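Local coordinates for putative PadR-family transcriptional regulatory protein (Bacteroides fragilis, PDB 5H20) that probably binds DNA as a dimeric winged helix-turn-helix transcriptional regulator of the PadR family, at residues Leu15-Met20 against Ala93-Leu98. Sequence-based numbering, arbitrary orientation.
Sequences LEYCIM and ASWKEL. With IPA (isopropyl alcohol), chain G; IPA (isopropyl alcohol), chain F.
With chi1 at 173°, Tyr17 swings its CG away from the backbone N and carries the phenol off helix 5-23 toward helix 82-97, where Trp95, its CG trans to the carbonyl carbon (chi1 -70°), reaches back to meet it. The two side chains run past one another in opposite directions. They meet as a T-shaped pair: the pyrrole edge of the indole points at a face of the phenol ring, the planes stand at 80°, and the centroids of the Tyr17 ring and the five-membered ring of Trp95 lie 4.5 Å apart. NE1 of Trp95 sits above this face, displaced toward the rim, at 3.2 Å from both CE1 and CZ of Tyr17. Next to it, Trp95 CD1 comes within 3.4 Å of Tyr17 CZ, and Tyr17 OH approaches the indole obliquely, 3.2 Å from Trp95 CD1. The backbones stay well apart, 11.1 Å between the CA atoms of Tyr17 and Trp95, and the two long aromatic side chains bridge the gap. On the same turn as Trp95, Ser94 OG bonds to Glu90 O within its helix and makes a weak hydrogen bond, 3.3 Å, to O2 of the chain F isopropanol, probably from the crystallisation liquor. The pair belongs to a larger aromatic cluster: Tyr17 and Trp95 each stack edge-to-face on Trp95 of the second subunit, and Trp95 also meets Tyr17 of the second subunit edge-to-face. Tyr17 further packs against Leu91 and Glu92 of its own chain. Helix 5-23 and helix 82-97 of one chain thus meet in a cluster that the same two residues of the second subunit complete, consistent with the dimer interface of PadR-family winged helix-turn-helix proteins.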
loop_
_atom_site.group_PDB
_atom_site.type_symbol
_atom_site.label_atom_id
_atom_site.label_comp_id
_atom_site.label_asym_id
_atom_site.label_seq_id
_atom_site.Cartn_x
_atom_site.Cartn_y
_atom_site.Cartn_z
ATOM N N LEU A 15 4.060 0.860 5.740
ATOM C CA LEU A 15 4.342 1.324 7.104
ATOM C C LEU A 15 3.165 2.118 7.698
ATOM O O LEU A 15 2.799 1.896 8.852
ATOM C CB LEU A 15 5.655 2.123 7.145
ATOM C CG LEU A 15 6.980 1.342 6.993
ATOM C CD1 LEU A 15 8.073 2.172 6.344
ATOM C CD2 LEU A 15 7.463 0.815 8.334
ATOM N N GLU A 16 2.555 3.003 6.900
ATOM C CA GLU A 16 1.364 3.765 7.327
ATOM C C GLU A 16 0.177 2.880 7.695
ATOM O O GLU A 16 -0.538 3.171 8.657
ATOM C CB GLU A 16 0.936 4.785 6.273
ATOM C CG GLU A 16 1.748 6.072 6.294
ATOM C CD GLU A 16 1.645 6.849 5.000
ATOM O OE1 GLU A 16 1.252 6.261 3.954
ATOM O OE2 GLU A 16 1.984 8.046 5.016
ATOM N N TYR A 17 -0.017 1.817 6.915
ATOM C CA TYR A 17 -1.051 0.817 7.149
ATOM C C TYR A 17 -0.757 0.029 8.420
ATOM O O TYR A 17 -1.669 -0.279 9.181
ATOM C CB TYR A 17 -1.160 -0.119 5.938
ATOM C CG TYR A 17 -2.077 -1.304 6.111
ATOM C CD1 TYR A 17 -3.435 -1.219 5.787
ATOM C CD2 TYR A 17 -1.585 -2.529 6.576
ATOM C CE1 TYR A 17 -4.279 -2.319 5.935
ATOM C CE2 TYR A 17 -2.420 -3.632 6.721
ATOM C CZ TYR A 17 -3.765 -3.519 6.400
ATOM O OH TYR A 17 -4.584 -4.609 6.544
ATOM N N CYS A 18 0.517 -0.285 8.624
ATOM C CA CYS A 18 0.996 -1.000 9.799
ATOM C C CYS A 18 0.796 -0.199 11.098
ATOM O O CYS A 18 0.391 -0.763 12.122
ATOM C CB CYS A 18 2.469 -1.361 9.603
ATOM S SG CYS A 18 3.141 -2.400 10.908
ATOM N N ILE A 19 1.072 1.107 11.041
ATOM C CA ILE A 19 0.831 2.031 12.156
ATOM C C ILE A 19 -0.671 2.068 12.521
ATOM O O ILE A 19 -1.035 1.927 13.707
ATOM C CB ILE A 19 1.338 3.466 11.843
ATOM C CG1 ILE A 19 2.857 3.508 11.692
ATOM C CG2 ILE A 19 0.922 4.450 12.935
ATOM C CD1 ILE A 19 3.357 4.731 10.944
ATOM N N MET A 20 -1.523 2.242 11.500
ATOM C CA MET A 20 -2.980 2.278 11.695
ATOM C C MET A 20 -3.493 0.952 12.246
ATOM O O MET A 20 -4.348 0.944 13.147
ATOM C CB MET A 20 -3.706 2.646 10.407
ATOM C CG MET A 20 -3.502 4.087 9.987
ATOM S SD MET A 20 -4.563 4.541 8.607
ATOM C CE MET A 20 -3.592 3.939 7.224
ATOM N N ALA A 93 -10.271 -4.689 3.834
ATOM C CA ALA A 93 -11.226 -5.312 2.919
ATOM C C ALA A 93 -10.672 -5.346 1.497
ATOM O O ALA A 93 -10.973 -6.263 0.729
ATOM C CB ALA A 93 -12.570 -4.586 2.968
ATOM N N SER A 94 -9.833 -4.358 1.172
ATOM C CA SER A 94 -9.140 -4.282 -0.114
ATOM C C SER A 94 -7.994 -5.301 -0.252
ATOM O O SER A 94 -7.716 -5.771 -1.374
ATOM C CB SER A 94 -8.625 -2.861 -0.364
ATOM O OG SER A 94 -9.678 -1.969 -0.689
ATOM N N TRP A 95 -7.313 -5.616 0.865
ATOM C CA TRP A 95 -6.327 -6.712 0.876
ATOM C C TRP A 95 -7.020 -8.049 0.743
ATOM O O TRP A 95 -6.473 -8.975 0.138
ATOM C CB TRP A 95 -5.527 -6.761 2.173
ATOM C CG TRP A 95 -4.587 -5.671 2.353
ATOM C CD1 TRP A 95 -4.559 -4.804 3.395
ATOM C CD2 TRP A 95 -3.508 -5.298 1.490
ATOM N NE1 TRP A 95 -3.538 -3.908 3.246
ATOM C CE2 TRP A 95 -2.875 -4.185 2.085
ATOM C CE3 TRP A 95 -3.002 -5.792 0.278
ATOM C CZ2 TRP A 95 -1.768 -3.562 1.530
ATOM C CZ3 TRP A 95 -1.899 -5.142 -0.297
ATOM C CH2 TRP A 95 -1.297 -4.028 0.335
ATOM N N LYS A 96 -8.204 -8.143 1.353
ATOM C CA LYS A 96 -9.035 -9.338 1.305
ATOM C C LYS A 96 -9.498 -9.597 -0.131
ATOM O O LYS A 96 -9.393 -10.727 -0.613
ATOM C CB LYS A 96 -10.215 -9.213 2.275
ATOM C CG LYS A 96 -10.656 -10.532 2.883
ATOM C CD LYS A 96 -11.446 -10.299 4.162
ATOM C CE LYS A 96 -11.685 -11.596 4.919
ATOM N NZ LYS A 96 -12.861 -12.364 4.389
ATOM N N GLU A 97 -9.965 -8.539 -0.810
ATOM C CA GLU A 97 -10.335 -8.585 -2.235
ATOM C C GLU A 97 -9.142 -8.961 -3.125
ATOM O O GLU A 97 -9.301 -9.662 -4.135
ATOM C CB GLU A 97 -10.931 -7.245 -2.685
ATOM C CG GLU A 97 -11.533 -7.247 -4.089
ATOM C CD GLU A 97 -12.797 -8.091 -4.193
ATOM O OE1 GLU A 97 -13.860 -7.646 -3.716
ATOM O OE2 GLU A 97 -12.729 -9.204 -4.759
ATOM N N LEU A 98 -7.956 -8.511 -2.715
ATOM C CA LEU A 98 -6.694 -8.787 -3.401
ATOM C C LEU A 98 -6.268 -10.267 -3.334
ATOM O O LEU A 98 -5.197 -10.636 -3.835
ATOM C CB LEU A 98 -5.608 -7.858 -2.844
ATOM C CG LEU A 98 -4.561 -7.148 -3.709
ATOM C CD1 LEU A 98 -4.864 -7.111 -5.202
ATOM C CD2 LEU A 98 -4.385 -5.740 -3.165
HETATM C C1 IPA G . -7.143 -1.857 -5.584
HETATM C C2 IPA G . -8.070 -2.985 -5.159
HETATM C C3 IPA G . -7.304 -4.301 -5.153
HETATM O O2 IPA G . -8.563 -2.720 -3.842
HETATM C C1 IPA F . -9.792 2.244 -2.962
HETATM C C2 IPA F . -8.877 1.087 -2.590
HETATM C C3 IPA F . -7.616 1.166 -3.436
HETATM O O2 IPA F . -8.545 1.130 -1.196
#